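Local coordinates for Ketoacyl_synth_N domain-containing protein (PDB 6SMO) that probably acts in carbon-chain assembly as a member of the beta-ketoacyl synthase family with a thiolase-type fold, and holds a polyketone-like ligand in a pocket, at residues V323-F328 with N350-Q355; N305-L310 with S315-I320; A55-N60 with G73-E78. One frame throughout, in Å; residues are numbered along the deposited sequence.

Along the chain contact 3 comes first, then contact 2, then contact 1. Contacts 1 and 2 are neighbours, their centres about 12 Å apart, and share helix 319-329: contact 2 sits at its start, contact 1 on its later turns. They meet through Leu324, whose CD2 lies 4.2 Å from Leu306 CD1, and through Ile354 packing on Gly318. Contact 3 stands apart, its centre about 26 Å from contact 1 and about 23 Å from contact 2, nearest atoms about 8 Å from each. It belongs to the N-terminal ketoacyl synthase region, where helix 68-84 packs on strand 218-229. Helix 319-329 reaches the same strand through Val319 and Ile320, so the two helices pack on opposite faces of it.

Contact 1: residues V323-F328 with N350-Q355; sequences VLASSF and NQIIIQ
A beta-alpha-beta crossover of the thiolase-type fold brings Ala325 of helix 319-329 against Ile352 and Ile354 of strand 351-356. The short helical and strand segments run antiparallel, at 174° and with their axes 9.1 Å apart. Ala325 points its methyl at the strand, where it meets two isoleucines that lie two residues apart and so project from the same side of the sheet. Its CB is 3.7 Å from CG2 of Ile352 and 3.8 Å from CD1 of Ile354, Ile352 offering its short branch and Ile354 the end of its long one. With CG1 of Ile352 anti to the carbonyl carbon (chi1 -60°), the longer branch points at the helix, and its CD1 comes 3.6 Å from the carbonyl O of Ala325 and 3.9 Å from CB of Phe328. The Phe328 ring turns away from the strand towards helix 20-31, where Lys24 makes a cation-pi contact with it.

The crossover starts from strand 302-304 and returns at strand 351-356; both lie parallel to strand 275-278, which separates them. The helix itself is buried between layers, as expected for the central helices of this fold, because Val323, Ser326 and Ser327 meet strand 5-13 on another side of the helix. Two serine hydroxyls on the buried helix bond to its own backbone: Ser326 OG with Ser322 O, and Ser327 OG, as donor, with Val323 O at 3.2 Å and 26° out of the carbonyl plane.

Contact 2: residues N305-L310 with S315-I320; sequences NLRPYL and SVSGVI
The backbone N of Arg307, whose side chain reaches across to Ser317 and Gly318, donates to Asn305 OD1 at 3.1 Å with an N-H...O angle of 162°. This capping bond comes from above the amide carbonyl plane and steadies the start of helix 307-310. From there the arginine chain, bent at chi2 and chi3, folds its guanidinium towards the turn before helix 319-329, with NE weakly bonded to Asp280 O. Ser317 OG lies over one face of the group, towards its rim, 4.1 Å from NH2, packing without a bond; it is hydrogen-bonded to Gln313 N. The guanidinium comes obliquely to Gly318, NH1 4.2 Å from its backbone N. Gly318 is the N-cap of the long helix; at its phi of 93° a CB would run into the carbonyl O of Ser317, hence glycine. Beside the arginine, Leu310 CD1 touches Ile320 CG2 at 4.3 Å, a loose apolar contact joining the end of helix 307-310 to the first turn of helix 319-329. Asp321, in the same turn, is a weak partner of Gly318 N and, through a long ion pair, of Arg307 NH1. Its carboxylate would probably offset the positive charge of the arginine near this helix N-terminus.

Contact 3: residues A55-N60 with G73-E78; sequences AKYINN and GIVAVE
Over one face of the Tyr57 ring lies Val75, while CG of Glu78 stands at the ring edge, near its plane and 4.5 Å from CD1. The Val75 contact is a CH-pi interaction, and through it the loop ahead of helix 60-63 packs on helix 68-84 in the N-terminal half of the ketoacyl synthase fold. Val75 CG1 is 4.0 Å from the ring centroid and 29° off the ring normal. It sits towards the CB end of the tyrosine, with its closest approach, 3.6 Å, to CG, and the two side chains cross at about a right angle. Tyr57 CG is anti to the carbonyl carbon (chi1 -67°), which lays the ring obliquely over the helix, its CD1 edge towards Glu78, whose OE1 is hydrogen-bonded to Tyr146 OH of helix 137-146. Ala76 and Val77 face strand 218-229, so helix 68-84 lies between that sheet and the loop. Asn59 caps the next helix, its OD1 bonding to Leu62 N, and with Asn60 packs on a chain of another protein in the assembly. Deeper in, Ile58 and Ile74 also meet crosswise, with Ile58 CD1 4.2 Å from Ile74 CD1 and Ile58 CG1 4.2 Å from Ile74 CG2.

Contact 1: residues V323-F328 with N350-Q355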
loop_
_atom_site.group_PDB
_atom_site.type_symbol
_atom_site.label_atom_id
_atom_site.label_comp_id
_atom_site.label_asym_id
_atom_site.label_seq_id
_atom_site.Cartn_x
_atom_site.Cartn_y
_atom_site.Cartn_z
ATOM N N VAL C 323 13.517 -17.081 -6.000
ATOM C CA VAL C 323 13.004 -18.367 -5.435
ATOM C C VAL C 323 13.801 -19.524 -6.052
ATOM O O VAL C 323 14.277 -20.385 -5.284
ATOM C CB VAL C 323 11.485 -18.516 -5.666
ATOM C CG1 VAL C 323 11.020 -19.965 -5.584
ATOM C CG2 VAL C 323 10.693 -17.646 -4.703
ATOM N N LEU C 324 13.941 -19.531 -7.383
ATOM C CA LEU C 324 14.725 -20.541 -8.151
ATOM C C LEU C 324 16.208 -20.452 -7.764
ATOM O O LEU C 324 16.806 -21.512 -7.495
ATOM C CB LEU C 324 14.532 -20.309 -9.655
ATOM C CG LEU C 324 13.467 -21.170 -10.335
ATOM C CD1 LEU C 324 12.144 -21.128 -9.586
ATOM C CD2 LEU C 324 13.270 -20.735 -11.780
ATOM N N ALA C 325 16.770 -19.237 -7.740
ATOM C CA ALA C 325 18.198 -18.959 -7.448
ATOM C C ALA C 325 18.567 -19.493 -6.058
ATOM O O ALA C 325 19.687 -20.021 -5.911
ATOM C CB ALA C 325 18.473 -17.479 -7.559
ATOM N N SER C 326 17.661 -19.358 -5.083
ATOM C CA SER C 326 17.814 -19.862 -3.692
ATOM C C SER C 326 17.869 -21.396 -3.688
ATOM O O SER C 326 18.677 -21.951 -2.918
ATOM C CB SER C 326 16.708 -19.352 -2.803
ATOM O OG SER C 326 16.752 -17.937 -2.699
ATOM N N SER C 327 17.043 -22.045 -4.516
ATOM C CA SER C 327 16.968 -23.524 -4.664
ATOM C C SER C 327 18.250 -24.057 -5.317
ATOM O O SER C 327 18.734 -25.118 -4.877
ATOM C CB SER C 327 15.744 -23.938 -5.445
ATOM O OG SER C 327 14.557 -23.539 -4.776
ATOM N N PHE C 328 18.774 -23.349 -6.326
ATOM C CA PHE C 328 20.015 -23.706 -7.065
ATOM C C PHE C 328 21.219 -23.677 -6.114
ATOM O O PHE C 328 22.031 -24.621 -6.157
ATOM C CB PHE C 328 20.237 -22.776 -8.263
ATOM C CG PHE C 328 19.523 -23.186 -9.528
ATOM C CD1 PHE C 328 19.874 -24.353 -10.192
ATOM C CD2 PHE C 328 18.513 -22.402 -10.067
ATOM C CE1 PHE C 328 19.223 -24.731 -11.357
ATOM C CE2 PHE C 328 17.863 -22.781 -11.233
ATOM C CZ PHE C 328 18.220 -23.945 -11.876
ATOM N N ASN C 350 28.641 -20.131 -6.795
ATOM C CA ASN C 350 28.607 -19.771 -5.349
ATOM C C ASN C 350 27.908 -18.417 -5.145
ATOM O O ASN C 350 27.785 -18.001 -3.975
ATOM C CB ASN C 350 30.010 -19.777 -4.732
ATOM C CG ASN C 350 30.950 -18.751 -5.332
ATOM O OD1 ASN C 350 30.629 -18.107 -6.329
ATOM N ND2 ASN C 350 32.119 -18.595 -4.734
ATOM N N GLN C 351 27.475 -17.757 -6.226
ATOM C CA GLN C 351 26.731 -16.467 -6.181
ATOM C C GLN C 351 25.865 -16.329 -7.439
ATOM O O GLN C 351 26.410 -16.481 -8.547
ATOM C CB GLN C 351 27.698 -15.288 -6.069
ATOM C CG GLN C 351 27.012 -13.962 -5.766
ATOM C CD GLN C 351 27.988 -12.825 -5.593
ATOM O OE1 GLN C 351 29.017 -12.753 -6.263
ATOM N NE2 GLN C 351 27.665 -11.913 -4.690
ATOM N N ILE C 352 24.568 -16.049 -7.264
ATOM C CA ILE C 352 23.615 -15.721 -8.367
ATOM C C ILE C 352 23.094 -14.298 -8.143
ATOM O O ILE C 352 22.563 -14.026 -7.047
ATOM C CB ILE C 352 22.469 -16.752 -8.449
ATOM C CG1 ILE C 352 23.000 -18.165 -8.708
ATOM C CG2 ILE C 352 21.447 -16.336 -9.499
ATOM C CD1 ILE C 352 21.962 -19.255 -8.564
ATOM N N ILE C 353 23.252 -13.431 -9.149
ATOM C CA ILE C 353 22.789 -12.011 -9.141
ATOM C C ILE C 353 21.674 -11.867 -10.182
ATOM O O ILE C 353 21.925 -12.171 -11.364
ATOM C CB ILE C 353 23.968 -11.051 -9.398
ATOM C CG1 ILE C 353 24.984 -11.106 -8.254
ATOM C CG2 ILE C 353 23.482 -9.629 -9.642
ATOM C CD1 ILE C 353 26.377 -10.689 -8.649
ATOM N N ILE C 354 20.492 -11.423 -9.744
ATOM C CA ILE C 354 19.270 -11.257 -10.587
ATOM C C ILE C 354 19.034 -9.760 -10.807
ATOM O O ILE C 354 19.135 -9.002 -9.824
ATOM C CB ILE C 354 18.057 -11.935 -9.920
ATOM C CG1 ILE C 354 18.357 -13.388 -9.542
ATOM C CG2 ILE C 354 16.822 -11.830 -10.804
ATOM C CD1 ILE C 354 17.709 -13.828 -8.255
ATOM N N GLN C 355 18.734 -9.364 -12.048
ATOM C CA GLN C 355 18.439 -7.958 -12.432
ATOM C C GLN C 355 17.028 -7.878 -13.024
ATOM O O GLN C 355 16.638 -8.803 -13.765
ATOM C CB GLN C 355 19.467 -7.438 -13.438
ATOM C CG GLN C 355 19.433 -5.924 -13.608
ATOM C CD GLN C 355 20.425 -5.428 -14.630
ATOM O OE1 GLN C 355 21.295 -4.611 -14.333
ATOM N NE2 GLN C 355 20.302 -5.921 -15.851
#

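Contact 2: residues N305-L310 with S315-I320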
loop_
_atom_site.group_PDB
_atom_site.type_symbol
_atom_site.label_atom_id
_atom_site.label_comp_id
_atom_site.label_asym_id
_atom_site.label_seq_id
_atom_site.Cartn_x
_atom_site.Cartn_y
_atom_site.Cartn_z
ATOM N N ASN C 305 18.865 -16.329 -19.418
ATOM C CA ASN C 305 17.549 -15.645 -19.535
ATOM C C ASN C 305 16.436 -16.664 -19.260
ATOM O O ASN C 305 16.356 -17.660 -20.007
ATOM C CB ASN C 305 17.379 -14.997 -20.913
ATOM C CG ASN C 305 16.176 -14.081 -21.002
ATOM O OD1 ASN C 305 15.469 -13.872 -20.020
ATOM N ND2 ASN C 305 15.935 -13.530 -22.181
ATOM N N LEU C 306 15.613 -16.418 -18.233
ATOM C CA LEU C 306 14.486 -17.304 -17.824
ATOM C C LEU C 306 13.144 -16.719 -18.285
ATOM O O LEU C 306 12.115 -17.382 -18.050
ATOM C CB LEU C 306 14.493 -17.471 -16.300
ATOM C CG LEU C 306 15.775 -18.028 -15.679
ATOM C CD1 LEU C 306 15.596 -18.224 -14.181
ATOM C CD2 LEU C 306 16.193 -19.336 -16.335
ATOM N N ARG C 307 13.147 -15.538 -18.916
ATOM C CA ARG C 307 11.909 -14.772 -19.236
ATOM C C ARG C 307 11.118 -15.446 -20.359
ATOM O O ARG C 307 9.891 -15.425 -20.321
ATOM C CB ARG C 307 12.233 -13.314 -19.577
ATOM C CG ARG C 307 11.033 -12.379 -19.494
ATOM C CD ARG C 307 10.407 -12.293 -18.110
ATOM N NE ARG C 307 11.367 -11.885 -17.088
ATOM C CZ ARG C 307 11.748 -12.609 -16.033
ATOM N NH1 ARG C 307 12.636 -12.108 -15.188
ATOM N NH2 ARG C 307 11.251 -13.814 -15.809
ATOM N N PRO C 308 11.750 -16.047 -21.396
ATOM C CA PRO C 308 10.998 -16.776 -22.420
ATOM C C PRO C 308 10.194 -17.961 -21.858
ATOM O O PRO C 308 9.150 -18.261 -22.408
ATOM C CB PRO C 308 12.076 -17.287 -23.389
ATOM C CG PRO C 308 13.260 -16.375 -23.151
ATOM C CD PRO C 308 13.194 -16.029 -21.679
ATOM N N TYR C 309 10.691 -18.588 -20.786
ATOM C CA TYR C 309 10.121 -19.812 -20.163
ATOM C C TYR C 309 9.107 -19.427 -19.077
ATOM O O TYR C 309 8.016 -20.029 -19.048
ATOM C CB TYR C 309 11.237 -20.699 -19.599
ATOM C CG TYR C 309 12.423 -20.877 -20.514
ATOM C CD1 TYR C 309 12.259 -21.292 -21.826
ATOM C CD2 TYR C 309 13.714 -20.633 -20.070
ATOM C CE1 TYR C 309 13.344 -21.455 -22.675
ATOM C CE2 TYR C 309 14.809 -20.794 -20.905
ATOM C CZ TYR C 309 14.624 -21.207 -22.212
ATOM O OH TYR C 309 15.698 -21.367 -23.040
ATOM N N LEU C 310 9.439 -18.404 -18.287
ATOM C CA LEU C 310 8.604 -17.953 -17.143
ATOM C C LEU C 310 7.587 -16.876 -17.538
ATOM O O LEU C 310 6.657 -16.682 -16.770
ATOM C CB LEU C 310 9.525 -17.455 -16.025
ATOM C CG LEU C 310 10.378 -18.521 -15.346
ATOM C CD1 LEU C 310 11.313 -17.892 -14.332
ATOM C CD2 LEU C 310 9.506 -19.567 -14.679
ATOM N N SER C 315 5.237 -7.929 -10.970
ATOM C CA SER C 315 5.852 -7.972 -9.620
ATOM C C SER C 315 6.419 -9.358 -9.289
ATOM O O SER C 315 7.397 -9.422 -8.550
ATOM C CB SER C 315 4.923 -7.459 -8.558
ATOM O OG SER C 315 3.822 -8.327 -8.384
ATOM N N VAL C 316 5.759 -10.425 -9.725
ATOM C CA VAL C 316 6.261 -11.806 -9.471
ATOM C C VAL C 316 7.595 -12.006 -10.201
ATOM O O VAL C 316 8.441 -12.742 -9.681
ATOM C CB VAL C 316 5.209 -12.876 -9.819
ATOM C CG1 VAL C 316 5.632 -14.253 -9.346
ATOM C CG2 VAL C 316 3.858 -12.521 -9.234
ATOM N N SER C 317 7.737 -11.442 -11.401
ATOM C CA SER C 317 9.009 -11.545 -12.160
ATOM C C SER C 317 10.144 -10.941 -11.330
ATOM O O SER C 317 9.986 -9.835 -10.813
ATOM C CB SER C 317 8.902 -10.885 -13.492
ATOM O OG SER C 317 8.060 -11.634 -14.340
ATOM N N GLY C 318 11.277 -11.629 -11.278
ATOM C CA GLY C 318 12.400 -11.192 -10.428
ATOM C C GLY C 318 12.353 -11.854 -9.061
ATOM O O GLY C 318 13.428 -12.223 -8.549
ATOM N N VAL C 319 11.151 -12.001 -8.490
ATOM C CA VAL C 319 10.907 -12.686 -7.185
ATOM C C VAL C 319 10.983 -14.202 -7.405
ATOM O O VAL C 319 11.704 -14.868 -6.637
ATOM C CB VAL C 319 9.558 -12.269 -6.563
ATOM C CG1 VAL C 319 9.263 -13.030 -5.278
ATOM C CG2 VAL C 319 9.487 -10.770 -6.319
ATOM N N ILE C 320 10.291 -14.707 -8.430
ATOM C CA ILE C 320 10.281 -16.161 -8.769
ATOM C C ILE C 320 11.696 -16.578 -9.170
ATOM O O ILE C 320 12.071 -17.713 -8.888
ATOM C CB ILE C 320 9.222 -16.492 -9.839
ATOM C CG1 ILE C 320 9.093 -18.000 -10.059
ATOM C CG2 ILE C 320 9.491 -15.755 -11.138
ATOM C CD1 ILE C 320 7.739 -18.431 -10.546
#

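Contact 3: residues A55-N60 with G73-E78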
loop_
_atom_site.group_PDB
_atom_site.type_symbol
_atom_site.label_atom_id
_atom_site.label_comp_id
_atom_site.label_asym_id
_atom_site.label_seq_id
_atom_site.Cartn_x
_atom_site.Cartn_y
_atom_site.Cartn_z
ATOM N N ALA C 55 -9.180 -24.630 -2.069
ATOM C CA ALA C 55 -10.220 -25.152 -1.152
ATOM C C ALA C 55 -9.554 -25.799 0.069
ATOM O O ALA C 55 -10.058 -25.596 1.192
ATOM C CB ALA C 55 -11.109 -26.132 -1.879
ATOM N N LYS C 56 -8.463 -26.542 -0.148
ATOM C CA LYS C 56 -7.714 -27.276 0.909
ATOM C C LYS C 56 -6.955 -26.283 1.799
ATOM O O LYS C 56 -6.931 -26.498 3.026
ATOM C CB LYS C 56 -6.746 -28.290 0.290
ATOM C CG LYS C 56 -6.128 -29.272 1.276
ATOM C CD LYS C 56 -5.027 -30.127 0.684
ATOM C CE LYS C 56 -5.539 -31.181 -0.274
ATOM N NZ LYS C 56 -4.438 -32.020 -0.802
ATOM N N TYR C 57 -6.353 -25.248 1.201
ATOM C CA TYR C 57 -5.498 -24.246 1.893
ATOM C C TYR C 57 -6.368 -23.250 2.669
ATOM O O TYR C 57 -6.169 -23.113 3.894
ATOM C CB TYR C 57 -4.603 -23.510 0.893
ATOM C CG TYR C 57 -3.555 -24.368 0.231
ATOM C CD1 TYR C 57 -2.326 -24.586 0.832
ATOM C CD2 TYR C 57 -3.786 -24.956 -1.002
ATOM C CE1 TYR C 57 -1.355 -25.369 0.228
ATOM C CE2 TYR C 57 -2.827 -25.742 -1.620
ATOM C CZ TYR C 57 -1.606 -25.951 -1.002
ATOM O OH TYR C 57 -0.656 -26.724 -1.603
ATOM N N ILE C 58 -7.292 -22.578 1.975
ATOM C CA ILE C 58 -8.119 -21.455 2.518
ATOM C C ILE C 58 -9.557 -21.946 2.736
ATOM O O ILE C 58 -10.094 -22.627 1.840
ATOM C CB ILE C 58 -8.062 -20.234 1.575
ATOM C CG1 ILE C 58 -6.621 -19.814 1.275
ATOM C CG2 ILE C 58 -8.872 -19.075 2.138
ATOM C CD1 ILE C 58 -6.476 -18.948 0.046
ATOM N N ASN C 59 -10.151 -21.593 3.883
ATOM C CA ASN C 59 -11.556 -21.919 4.254
ATOM C C ASN C 59 -12.512 -21.061 3.415
ATOM O O ASN C 59 -12.081 -19.995 2.932
ATOM C CB ASN C 59 -11.802 -21.741 5.757
ATOM C CG ASN C 59 -11.701 -20.301 6.217
ATOM O OD1 ASN C 59 -12.634 -19.521 6.045
ATOM N ND2 ASN C 59 -10.576 -19.944 6.817
ATOM N N ASN C 60 -13.766 -21.503 3.275
ATOM C CA ASN C 60 -14.771 -20.917 2.343
ATOM C C ASN C 60 -15.206 -19.521 2.816
ATOM O O ASN C 60 -15.519 -18.696 1.939
ATOM C CB ASN C 60 -15.986 -21.833 2.156
ATOM C CG ASN C 60 -15.772 -22.908 1.111
ATOM O OD1 ASN C 60 -14.927 -22.771 0.227
ATOM N ND2 ASN C 60 -16.543 -23.980 1.194
ATOM N N GLY C 73 -1.148 -15.626 -3.055
ATOM C CA GLY C 73 -0.175 -15.135 -2.059
ATOM C C GLY C 73 -0.108 -16.031 -0.834
ATOM O O GLY C 73 1.017 -16.347 -0.401
ATOM N N ILE C 74 -1.266 -16.433 -0.301
ATOM C CA ILE C 74 -1.395 -17.209 0.972
ATOM C C ILE C 74 -0.848 -18.629 0.765
ATOM O O ILE C 74 -0.138 -19.114 1.671
ATOM C CB ILE C 74 -2.856 -17.204 1.476
ATOM C CG1 ILE C 74 -3.310 -15.793 1.861
ATOM C CG2 ILE C 74 -3.042 -18.179 2.631
ATOM C CD1 ILE C 74 -4.810 -15.608 1.875
ATOM N N VAL C 75 -1.157 -19.269 -0.370
ATOM C CA VAL C 75 -0.703 -20.658 -0.693
ATOM C C VAL C 75 0.820 -20.658 -0.884
ATOM O O VAL C 75 1.456 -21.656 -0.494
ATOM C CB VAL C 75 -1.429 -21.255 -1.918
ATOM C CG1 VAL C 75 -2.927 -21.373 -1.684
ATOM C CG2 VAL C 75 -1.153 -20.489 -3.203
ATOM N N ALA C 76 1.377 -19.583 -1.453
ATOM C CA ALA C 76 2.831 -19.401 -1.683
ATOM C C ALA C 76 3.555 -19.247 -0.338
ATOM O O ALA C 76 4.620 -19.873 -0.169
ATOM C CB ALA C 76 3.071 -18.210 -2.579
ATOM N N VAL C 77 2.991 -18.448 0.575
ATOM C CA VAL C 77 3.548 -18.178 1.936
ATOM C C VAL C 77 3.520 -19.474 2.758
ATOM O O VAL C 77 4.518 -19.745 3.455
ATOM C CB VAL C 77 2.790 -17.035 2.640
ATOM C CG1 VAL C 77 3.040 -17.008 4.142
ATOM C CG2 VAL C 77 3.124 -15.683 2.026
ATOM N N GLU C 78 2.425 -20.241 2.678
ATOM C CA GLU C 78 2.229 -21.501 3.446
ATOM C C GLU C 78 3.293 -22.525 3.028
ATOM O O GLU C 78 3.866 -23.169 3.929
ATOM C CB GLU C 78 0.814 -22.051 3.244
ATOM C CG GLU C 78 0.521 -23.306 4.053
ATOM C CD GLU C 78 0.766 -23.186 5.550
ATOM O OE1 GLU C 78 0.218 -22.250 6.166
ATOM O OE2 GLU C 78 1.511 -24.028 6.095
#